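Local coordinates for DUF5348 domain-containing protein (Ruminococcus gnavus, PDB 3NRL), which is of unknown function, a small all-beta DUF5348-family protein built on one antiparallel sheet and found here as a pair of subunits, at residues G7-D12 with D67-R72; T15-I20 with G30-E35; F37-K42 with W56-L61. One frame throughout, in Å; residues are numbered along the deposited sequence.

Contact 1 (G7-D12 with D67-R72); sequences GTLFYD and DGLRVR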
loop_
_atom_site.group_PDB
_atom_site.type_symbol
_atom_site.label_atom_id
_atom_site.label_comp_id
_atom_site.label_asym_id
_atom_site.label_seq_id
_atom_site.Cartn_x
_atom_site.Cartn_y
_atom_site.Cartn_z
ATOM N N GLY A 7 6.463 -4.671 5.631
ATOM C CA GLY A 7 5.080 -4.602 5.197
ATOM C C GLY A 7 4.836 -3.396 4.310
ATOM O O GLY A 7 5.769 -2.699 3.914
ATOM N N THR A 8 3.573 -3.147 4.002
ATOM C CA THR A 8 3.207 -2.021 3.158
ATOM C C THR A 8 2.252 -1.118 3.916
ATOM O O THR A 8 1.318 -1.592 4.566
ATOM C CB THR A 8 2.524 -2.498 1.874
ATOM O OG1 THR A 8 1.396 -3.310 2.215
ATOM C CG2 THR A 8 3.483 -3.312 1.043
ATOM N N LEU A 9 2.500 0.181 3.825
ATOM C CA LEU A 9 1.700 1.195 4.503
ATOM C C LEU A 9 0.488 1.589 3.663
ATOM O O LEU A 9 0.600 1.794 2.449
ATOM C CB LEU A 9 2.583 2.422 4.777
ATOM C CG LEU A 9 2.060 3.556 5.657
ATOM C CD1 LEU A 9 1.861 3.070 7.094
ATOM C CD2 LEU A 9 3.052 4.707 5.620
ATOM N N PHE A 10 -0.676 1.688 4.304
ATOM C CA PHE A 10 -1.895 2.055 3.594
ATOM C C PHE A 10 -2.910 2.706 4.529
ATOM O O PHE A 10 -2.857 2.524 5.748
ATOM C CB PHE A 10 -2.507 0.816 2.919
ATOM C CG PHE A 10 -3.243 -0.093 3.863
ATOM C CD1 PHE A 10 -4.600 0.100 4.120
ATOM C CD2 PHE A 10 -2.579 -1.128 4.515
ATOM C CE1 PHE A 10 -5.286 -0.724 5.013
ATOM C CE2 PHE A 10 -3.254 -1.959 5.412
ATOM C CZ PHE A 10 -4.609 -1.757 5.661
ATOM N N TYR A 11 -3.828 3.474 3.957
ATOM C CA TYR A 11 -4.841 4.151 4.757
ATOM C C TYR A 11 -6.113 3.318 4.852
ATOM O O TYR A 11 -6.647 2.862 3.839
ATOM C CB TYR A 11 -5.173 5.523 4.159
ATOM C CG TYR A 11 -6.151 6.321 4.996
ATOM C CD1 TYR A 11 -5.811 6.750 6.280
ATOM C CD2 TYR A 11 -7.426 6.626 4.513
ATOM C CE1 TYR A 11 -6.720 7.464 7.068
ATOM C CE2 TYR A 11 -8.339 7.340 5.289
ATOM C CZ TYR A 11 -7.980 7.754 6.565
ATOM O OH TYR A 11 -8.880 8.451 7.336
ATOM N N ASP A 12 -6.594 3.126 6.074
ATOM C CA ASP A 12 -7.809 2.353 6.303
ATOM C C ASP A 12 -9.000 3.292 6.478
ATOM O O ASP A 12 -9.055 4.053 7.439
ATOM C CB ASP A 12 -7.654 1.487 7.549
ATOM C CG ASP A 12 -8.837 0.564 7.759
ATOM O OD1 ASP A 12 -9.978 1.065 7.814
ATOM O OD2 ASP A 12 -8.626 -0.660 7.868
ATOM N N ASP A 67 0.627 6.669 1.172
ATOM C CA ASP A 67 0.059 5.476 0.554
ATOM C C ASP A 67 0.997 4.610 -0.273
ATOM O O ASP A 67 1.629 5.081 -1.213
ATOM C CB ASP A 67 -1.129 5.890 -0.309
ATOM C CG ASP A 67 -1.956 6.973 0.345
ATOM O OD1 ASP A 67 -2.743 6.655 1.263
ATOM O OD2 ASP A 67 -1.799 8.148 -0.052
ATOM N N GLY A 68 1.064 3.330 0.083
ATOM C CA GLY A 68 1.881 2.393 -0.661
ATOM C C GLY A 68 3.351 2.293 -0.324
ATOM O O GLY A 68 4.070 1.529 -0.956
ATOM N N LEU A 69 3.819 3.056 0.657
ATOM C CA LEU A 69 5.230 2.994 1.019
ATOM C C LEU A 69 5.568 1.624 1.598
ATOM O O LEU A 69 4.728 0.988 2.235
ATOM C CB LEU A 69 5.556 4.060 2.065
ATOM C CG LEU A 69 5.515 5.530 1.650
ATOM C CD1 LEU A 69 5.690 6.411 2.880
ATOM C CD2 LEU A 69 6.627 5.811 0.636
ATOM N N ARG A 70 6.793 1.160 1.364
ATOM C CA ARG A 70 7.218 -0.113 1.934
ATOM C C ARG A 70 7.842 0.251 3.264
ATOM O O ARG A 70 8.686 1.146 3.334
ATOM C CB ARG A 70 8.231 -0.818 1.024
ATOM C CG ARG A 70 7.568 -1.824 0.095
ATOM C CD ARG A 70 8.382 -2.092 -1.157
ATOM N NE ARG A 70 7.759 -3.124 -1.984
ATOM C CZ ARG A 70 7.997 -3.298 -3.280
ATOM N NH1 ARG A 70 8.850 -2.504 -3.918
ATOM N NH2 ARG A 70 7.384 -4.270 -3.939
ATOM N N VAL A 71 7.404 -0.420 4.322
ATOM C CA VAL A 71 7.907 -0.135 5.650
ATOM C C VAL A 71 8.445 -1.374 6.357
ATOM O O VAL A 71 8.222 -2.508 5.927
ATOM C CB VAL A 71 6.809 0.509 6.532
ATOM C CG1 VAL A 71 6.299 1.781 5.875
ATOM C CG2 VAL A 71 5.672 -0.470 6.753
ATOM N N ARG A 72 9.147 -1.126 7.454
ATOM C CA ARG A 72 9.756 -2.169 8.261
ATOM C C ARG A 72 9.726 -1.751 9.731
ATOM O O ARG A 72 9.926 -0.575 10.057
ATOM C CB ARG A 72 11.207 -2.378 7.819
ATOM C CG ARG A 72 12.128 -2.878 8.915
ATOM C CD ARG A 72 13.397 -2.041 8.991
ATOM N NE ARG A 72 14.548 -2.718 8.406
ATOM C CZ ARG A 72 15.797 -2.275 8.488
ATOM N NH1 ARG A 72 16.068 -1.143 9.128
ATOM N NH2 ARG A 72 16.785 -2.974 7.945
HETATM O O HOH W 1 -3.452 4.148 0.927
#

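Contact 2 (T15-I20 with G30-E35); sequences TGRYDI and GLHCGE. With SO4 (sulfate ion), chain C.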
loop_
_atom_site.group_PDB
_atom_site.type_symbol
_atom_site.label_atom_id
_atom_site.label_comp_id
_atom_site.label_asym_id
_atom_site.label_seq_id
_atom_site.Cartn_x
_atom_site.Cartn_y
_atom_site.Cartn_z
ATOM N N THR A 15 -11.507 3.565 9.731
ATOM C CA THR A 15 -10.605 3.827 10.849
ATOM C C THR A 15 -9.616 4.831 10.290
ATOM O O THR A 15 -8.601 4.442 9.716
ATOM C CB THR A 15 -9.815 2.572 11.305
ATOM O OG1 THR A 15 -9.568 1.724 10.181
ATOM C CG2 THR A 15 -10.571 1.813 12.383
ATOM N N GLY A 16 -9.931 6.115 10.443
ATOM C CA GLY A 16 -9.080 7.178 9.934
ATOM C C GLY A 16 -7.613 7.079 10.302
ATOM O O GLY A 16 -6.977 8.081 10.620
ATOM N N ARG A 17 -7.075 5.867 10.244
ATOM C CA ARG A 17 -5.684 5.613 10.567
ATOM C C ARG A 17 -4.991 4.866 9.441
ATOM O O ARG A 17 -5.632 4.202 8.619
ATOM C CB ARG A 17 -5.571 4.754 11.826
ATOM C CG ARG A 17 -6.158 5.349 13.083
ATOM C CD ARG A 17 -6.071 4.339 14.217
ATOM N NE ARG A 17 -6.531 4.886 15.487
ATOM C CZ ARG A 17 -5.892 5.832 16.167
ATOM N NH1 ARG A 17 -4.761 6.340 15.699
ATOM N NH2 ARG A 17 -6.385 6.269 17.315
ATOM N N TYR A 18 -3.671 4.985 9.414
ATOM C CA TYR A 18 -2.865 4.276 8.438
ATOM C C TYR A 18 -2.590 2.936 9.095
ATOM O O TYR A 18 -2.616 2.823 10.324
ATOM C CB TYR A 18 -1.558 5.031 8.168
ATOM C CG TYR A 18 -1.675 5.969 6.993
ATOM C CD1 TYR A 18 -1.510 5.502 5.687
ATOM C CD2 TYR A 18 -2.051 7.298 7.173
ATOM C CE1 TYR A 18 -1.725 6.334 4.591
ATOM C CE2 TYR A 18 -2.273 8.135 6.088
ATOM C CZ TYR A 18 -2.111 7.650 4.802
ATOM O OH TYR A 18 -2.345 8.480 3.732
ATOM N N ASP A 19 -2.358 1.912 8.288
ATOM C CA ASP A 19 -2.088 0.594 8.833
ATOM C C ASP A 19 -1.007 -0.067 8.000
ATOM O O ASP A 19 -0.614 0.451 6.957
ATOM C CB ASP A 19 -3.370 -0.245 8.827
ATOM C CG ASP A 19 -3.259 -1.497 9.680
ATOM O OD1 ASP A 19 -2.271 -1.633 10.432
ATOM O OD2 ASP A 19 -4.175 -2.342 9.602
ATOM N N ILE A 20 -0.526 -1.209 8.466
ATOM C CA ILE A 20 0.518 -1.920 7.756
ATOM C C ILE A 20 0.117 -3.355 7.465
ATOM O O ILE A 20 -0.274 -4.096 8.364
ATOM C CB ILE A 20 1.815 -1.940 8.570
ATOM C CG1 ILE A 20 2.341 -0.509 8.742
ATOM C CG2 ILE A 20 2.843 -2.825 7.885
ATOM C CD1 ILE A 20 3.508 -0.400 9.683
ATOM N N GLY A 30 -3.404 -0.853 13.037
ATOM C CA GLY A 30 -3.596 0.582 13.112
ATOM C C GLY A 30 -2.477 1.302 13.834
ATOM O O GLY A 30 -2.178 1.007 14.991
ATOM N N LEU A 31 -1.859 2.253 13.140
ATOM C CA LEU A 31 -0.770 3.049 13.691
ATOM C C LEU A 31 -1.301 4.229 14.501
ATOM O O LEU A 31 -2.228 4.911 14.077
ATOM C CB LEU A 31 0.103 3.583 12.559
ATOM C CG LEU A 31 0.836 2.538 11.721
ATOM C CD1 LEU A 31 1.449 3.208 10.493
ATOM C CD2 LEU A 31 1.906 1.877 12.558
ATOM N N HIS A 32 -0.705 4.470 15.662
ATOM C CA HIS A 32 -1.117 5.579 16.517
ATOM C C HIS A 32 -0.049 6.665 16.462
ATOM O O HIS A 32 1.113 6.376 16.161
ATOM C CB HIS A 32 -1.287 5.094 17.955
ATOM C CG HIS A 32 -2.261 3.967 18.098
ATOM N ND1 HIS A 32 -3.577 4.068 17.706
ATOM C CD2 HIS A 32 -2.107 2.713 18.585
ATOM C CE1 HIS A 32 -4.193 2.923 17.942
ATOM N NE2 HIS A 32 -3.324 2.085 18.475
ATOM N N CYS A 33 -0.434 7.908 16.743
ATOM C CA CYS A 33 0.528 9.004 16.721
ATOM C C CYS A 33 1.770 8.639 17.522
ATOM O O CYS A 33 1.676 8.028 18.583
ATOM C CB CYS A 33 -0.087 10.283 17.296
ATOM S SG CYS A 33 -1.305 11.073 16.229
ATOM N N GLY A 34 2.934 8.997 16.994
ATOM C CA GLY A 34 4.174 8.708 17.689
ATOM C C GLY A 34 4.858 7.395 17.344
ATOM O O GLY A 34 6.036 7.218 17.653
ATOM N N GLU A 35 4.146 6.472 16.703
ATOM C CA GLU A 35 4.756 5.192 16.360
ATOM C C GLU A 35 5.867 5.351 15.326
ATOM O O GLU A 35 5.717 6.066 14.337
ATOM C CB GLU A 35 3.692 4.210 15.863
ATOM C CG GLU A 35 2.651 3.899 16.927
ATOM C CD GLU A 35 1.966 2.566 16.716
ATOM O OE1 GLU A 35 2.661 1.529 16.765
ATOM O OE2 GLU A 35 0.735 2.554 16.507
HETATM S S SO4 C . -3.886 8.676 18.403
HETATM O O1 SO4 C . -3.332 8.105 17.165
HETATM O O2 SO4 C . -5.320 8.358 18.495
HETATM O O3 SO4 C . -3.176 8.108 19.566
HETATM O O4 SO4 C . -3.712 10.141 18.386
HETATM O O HOH W 2 -2.410 5.752 11.573
#

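Contact 3 (F37-K42 with W56-L61); sequences FDVKVK and WYLVGL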
loop_
_atom_site.group_PDB
_atom_site.type_symbol
_atom_site.label_atom_id
_atom_site.label_comp_id
_atom_site.label_asym_id
_atom_site.label_seq_id
_atom_site.Cartn_x
_atom_site.Cartn_y
_atom_site.Cartn_z
ATOM N N PHE A 37 8.957 3.626 12.706
ATOM C CA PHE A 37 9.258 2.519 11.802
ATOM C C PHE A 37 10.146 3.059 10.676
ATOM O O PHE A 37 10.359 4.268 10.598
ATOM C CB PHE A 37 7.957 1.930 11.240
ATOM C CG PHE A 37 7.071 2.938 10.554
ATOM C CD1 PHE A 37 7.296 3.305 9.227
ATOM C CD2 PHE A 37 6.002 3.517 11.236
ATOM C CE1 PHE A 37 6.468 4.232 8.590
ATOM C CE2 PHE A 37 5.168 4.445 10.611
ATOM C CZ PHE A 37 5.401 4.804 9.284
ATOM N N ASP A 38 10.679 2.179 9.828
ATOM C CA ASP A 38 11.532 2.622 8.722
ATOM C C ASP A 38 10.770 2.580 7.405
ATOM O O ASP A 38 9.885 1.749 7.220
ATOM C CB ASP A 38 12.774 1.733 8.548
ATOM C CG ASP A 38 13.708 1.758 9.744
ATOM O OD1 ASP A 38 13.989 2.851 10.273
ATOM O OD2 ASP A 38 14.186 0.673 10.136
ATOM N N VAL A 39 11.136 3.478 6.493
ATOM C CA VAL A 39 10.538 3.524 5.169
ATOM C C VAL A 39 11.641 3.164 4.185
ATOM O O VAL A 39 12.762 3.672 4.277
ATOM C CB VAL A 39 10.026 4.931 4.785
ATOM C CG1 VAL A 39 9.606 4.931 3.301
ATOM C CG2 VAL A 39 8.848 5.332 5.664
ATOM N N LYS A 40 11.320 2.287 3.246
ATOM C CA LYS A 40 12.283 1.867 2.247
ATOM C C LYS A 40 12.402 2.950 1.177
ATOM O O LYS A 40 11.402 3.386 0.599
ATOM C CB LYS A 40 11.829 0.552 1.612
ATOM C CG LYS A 40 12.802 -0.042 0.610
ATOM C CD LYS A 40 14.050 -0.561 1.297
ATOM C CE LYS A 40 14.979 -1.242 0.299
ATOM N NZ LYS A 40 14.308 -2.362 -0.421
ATOM N N VAL A 41 13.629 3.401 0.945
ATOM C CA VAL A 41 13.906 4.409 -0.066
ATOM C C VAL A 41 15.047 3.826 -0.875
ATOM O O VAL A 41 16.200 3.801 -0.428
ATOM C CB VAL A 41 14.339 5.741 0.557
ATOM C CG1 VAL A 41 14.644 6.749 -0.544
ATOM C CG2 VAL A 41 13.242 6.259 1.468
ATOM N N LYS A 42 14.707 3.344 -2.064
ATOM C CA LYS A 42 15.665 2.704 -2.950
ATOM C C LYS A 42 16.272 1.510 -2.212
ATOM O O LYS A 42 15.594 0.508 -2.002
ATOM C CB LYS A 42 16.751 3.690 -3.396
ATOM C CG LYS A 42 17.562 3.187 -4.584
ATOM C CD LYS A 42 18.538 4.238 -5.093
ATOM C CE LYS A 42 19.338 3.716 -6.283
ATOM N NZ LYS A 42 20.277 4.743 -6.823
ATOM N N TRP A 56 -2.500 13.033 8.497
ATOM C CA TRP A 56 -1.351 12.190 8.821
ATOM C C TRP A 56 -0.120 12.570 8.004
ATOM O O TRP A 56 -0.220 12.846 6.808
ATOM C CB TRP A 56 -1.678 10.719 8.562
ATOM C CG TRP A 56 -2.783 10.182 9.406
ATOM C CD1 TRP A 56 -4.090 10.034 9.050
ATOM C CD2 TRP A 56 -2.679 9.718 10.757
ATOM N NE1 TRP A 56 -4.809 9.503 10.095
ATOM C CE2 TRP A 56 -3.966 9.300 11.156
ATOM C CE3 TRP A 56 -1.621 9.615 11.670
ATOM C CZ2 TRP A 56 -4.227 8.785 12.428
ATOM C CZ3 TRP A 56 -1.881 9.100 12.940
ATOM C CH2 TRP A 56 -3.175 8.694 13.305
ATOM N N TYR A 57 1.044 12.577 8.647
ATOM C CA TYR A 57 2.278 12.906 7.949
ATOM C C TYR A 57 3.453 12.200 8.611
ATOM O O TYR A 57 3.343 11.712 9.737
ATOM C CB TYR A 57 2.508 14.422 7.948
ATOM C CG TYR A 57 2.796 15.012 9.309
ATOM C CD1 TYR A 57 4.106 15.204 9.743
ATOM C CD2 TYR A 57 1.756 15.389 10.160
ATOM C CE1 TYR A 57 4.376 15.765 10.989
ATOM C CE2 TYR A 57 2.015 15.951 11.411
ATOM C CZ TYR A 57 3.328 16.136 11.814
ATOM O OH TYR A 57 3.590 16.704 13.034
ATOM N N LEU A 58 4.575 12.133 7.907
ATOM C CA LEU A 58 5.746 11.475 8.461
ATOM C C LEU A 58 6.844 12.465 8.814
ATOM O O LEU A 58 7.125 13.402 8.064
ATOM C CB LEU A 58 6.296 10.449 7.469
ATOM C CG LEU A 58 5.342 9.356 6.983
ATOM C CD1 LEU A 58 6.087 8.427 6.025
ATOM C CD2 LEU A 58 4.800 8.572 8.169
ATOM N N VAL A 59 7.441 12.272 9.982
ATOM C CA VAL A 59 8.549 13.104 10.405
ATOM C C VAL A 59 9.774 12.269 10.042
ATOM O O VAL A 59 9.826 11.080 10.355
ATOM C CB VAL A 59 8.554 13.336 11.936
ATOM C CG1 VAL A 59 9.867 13.989 12.361
ATOM C CG2 VAL A 59 7.370 14.210 12.339
ATOM N N GLY A 60 10.736 12.876 9.358
ATOM C CA GLY A 60 11.941 12.155 8.998
ATOM C C GLY A 60 12.130 11.883 7.523
ATOM O O GLY A 60 13.204 11.458 7.101
ATOM N N LEU A 61 11.093 12.134 6.733
ATOM C CA LEU A 61 11.172 11.894 5.305
ATOM C C LEU A 61 10.106 12.691 4.566
ATOM O O LEU A 61 8.934 12.677 4.940
ATOM C CB LEU A 61 10.997 10.395 5.024
ATOM C CG LEU A 61 11.043 9.895 3.578
ATOM C CD1 LEU A 61 12.400 10.180 2.951
ATOM C CD2 LEU A 61 10.761 8.400 3.567
#

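Contact 1 (G7-D12 with D67-R72)
Gly-7 and Val-71 face each other as an antiparallel hydrogen-bonded pair, each serving the other as donor and acceptor. Gly-7 N reaches Val-71 O at 2.8 Å, and Val-71 N returns the bond to Gly-7 O at the same length; both N-H groups point almost straight at their oxygens (167°). Two residues further along strand 7-12, Leu-9 N meets Leu-69 O at 2.9 Å in a practically linear bond. The carbonyl of Leu-9 is then taken by Gly-68 N, more bent at 144°, where 67-72 has not yet settled into strand 70-72. Between these bonds Thr-8 and Arg-70 form a non-hydrogen-bonded pair, and Thr-8 CA sends a CA-H...O contact to Leu-69 O, so this oxygen has a second, softer partner.

Beyond Gly-68 the backbones separate, and a water fills the next rung: it accepts from Tyr-11 N at 3.1 Å and donates to Asp-67 OD1 at 2.6 Å. The same carboxylate oxygen is bonded to Tyr-18 OH, which fixes its position from a second direction. Thr-8 OG1 finds its partner across the dimer, in Gly-68 O of the second subunit, and the reciprocal bond is made as well.

The apolar side is carried by Leu-9. With CG anti to the backbone N (chi1 -171°), its CB packs on Val-71 CG1 at 3.9 Å, while CD2 runs beside Leu-69 CD1, the two leucines pointing the same way. Val-71 CG2 rests over the carbonyl of Gly-7.

Alternating hydrogen-bonded and non-hydrogen-bonded pairs make this an antiparallel ladder between the first and last strands, well inside the sheet, and the exchanged Thr-8 OG1 and Gly-68 O bonds set it at the contact with the second subunit.

Contact 2 (T15-I20 with G30-E35)
Arg-17 opens the contact by extending its side chain along the 30-35 loop, straight from CG to NE, until the guanidinium turns one face to the edge of the His-32 ring. ND1 of that imidazole lies 3.2 Å above the centre of the guanidinium, and the two planes stand almost perpendicular (85°). The guanidinium edge is turned to a sulfate ion, probably from the crystallisation liquor: Arg-17 NH1 donates to sulfate O1 at 2.7 Å and Arg-17 NH2 to O2 at 2.6 Å. Cys-33 N also donates to O1, which is thus held from both segments, and Arg-17 NH1 adds a weak bond to Leu-31 O.

Tyr-18 brings the backbones together. Its carbonyl accepts a nearly straight bond from Leu-31 N at 3.0 Å, and a water links Tyr-18 N to Leu-31 O. This pairs strand 17-20 with an irregular connection between strands 26-27 and 36-41 of the antiparallel sheet; its far end is a type II beta turn from His-32 to Glu-35, in which Glu-35 OE2 accepts from His-32 N.

With CG anti to the backbone N (chi1 -166°), Asp-19 brings its carboxylate up to Gly-30, whose N makes a weak 2.9 Å bond to OD1; Gly-29 and Ile-20 also donate weakly to that oxygen. Ile-20 finally lays CD1 across Leu-31 CD2 at 4.0 Å, the two side chains crossing at about a right angle.

Contact 3 (F37-K42 with W56-L61)
Leu-61 pushes its CD2 methyl against the valines of strand 37-41. That one methyl lies 3.7 Å from Val-39 CG1 and equally close to Val-39 CB, and it reaches Val-41 CG2 at 3.9 Å, so a single bump fits the shallow hollow between two side chains spaced two residues apart. The leucine gets there with CG anti to its backbone N (chi1 -180°); it crosses Val-39 at a slant and slides past Val-41 in the opposite direction.

Leu-58 engages the neighbouring part of the strand with both of its branches. CD1 meets Val-39 CG2 tip to tip at 4.2 Å, whereas CD2 comes to CZ of the Phe-37 ring at 4.0 Å, the two side chains crossing at about a right angle. Val-39 is therefore shared: CG1 meets Leu-61, and CG2 lies between the two leucines. Leu-69 and Leu-66 also pack on Leu-58, and Val-71 on Phe-37.

Strand 44-52 lies between these two strands in the sheet, and Phe-37 and Val-39 make their backbone bonds to it. With the nearest CA atoms, those of Val-39 and Leu-61, 8.4 Å apart, the two segments meet through hydrocarbon alone, which implies cohesion by dispersion and the exclusion of water rather than by directional bonds.

From the N terminus, strand 6-12 turns into strand 17-23, and contact 2 closes the first loop when the 30-35 connection folds back on 15-20. The chain then runs through strands 36-41, 44-52 and 56-59, where contact 3 closes a second loop across the intervening strand 44-52. Last, 67-72 returns to 7-12, and contact 1 encloses both others; contacts 2 and 3 follow each other in series within it. Contact 1 joins the chain ends at the centre of the sheet: strand 6-12 borders 17-23, and strand 70-72 borders 36-41, with an Arg-72 to Asp-38 salt bridge. Trp-56 NE1 links contacts 2 and 3 through a hydrogen bond to Gly-16 O.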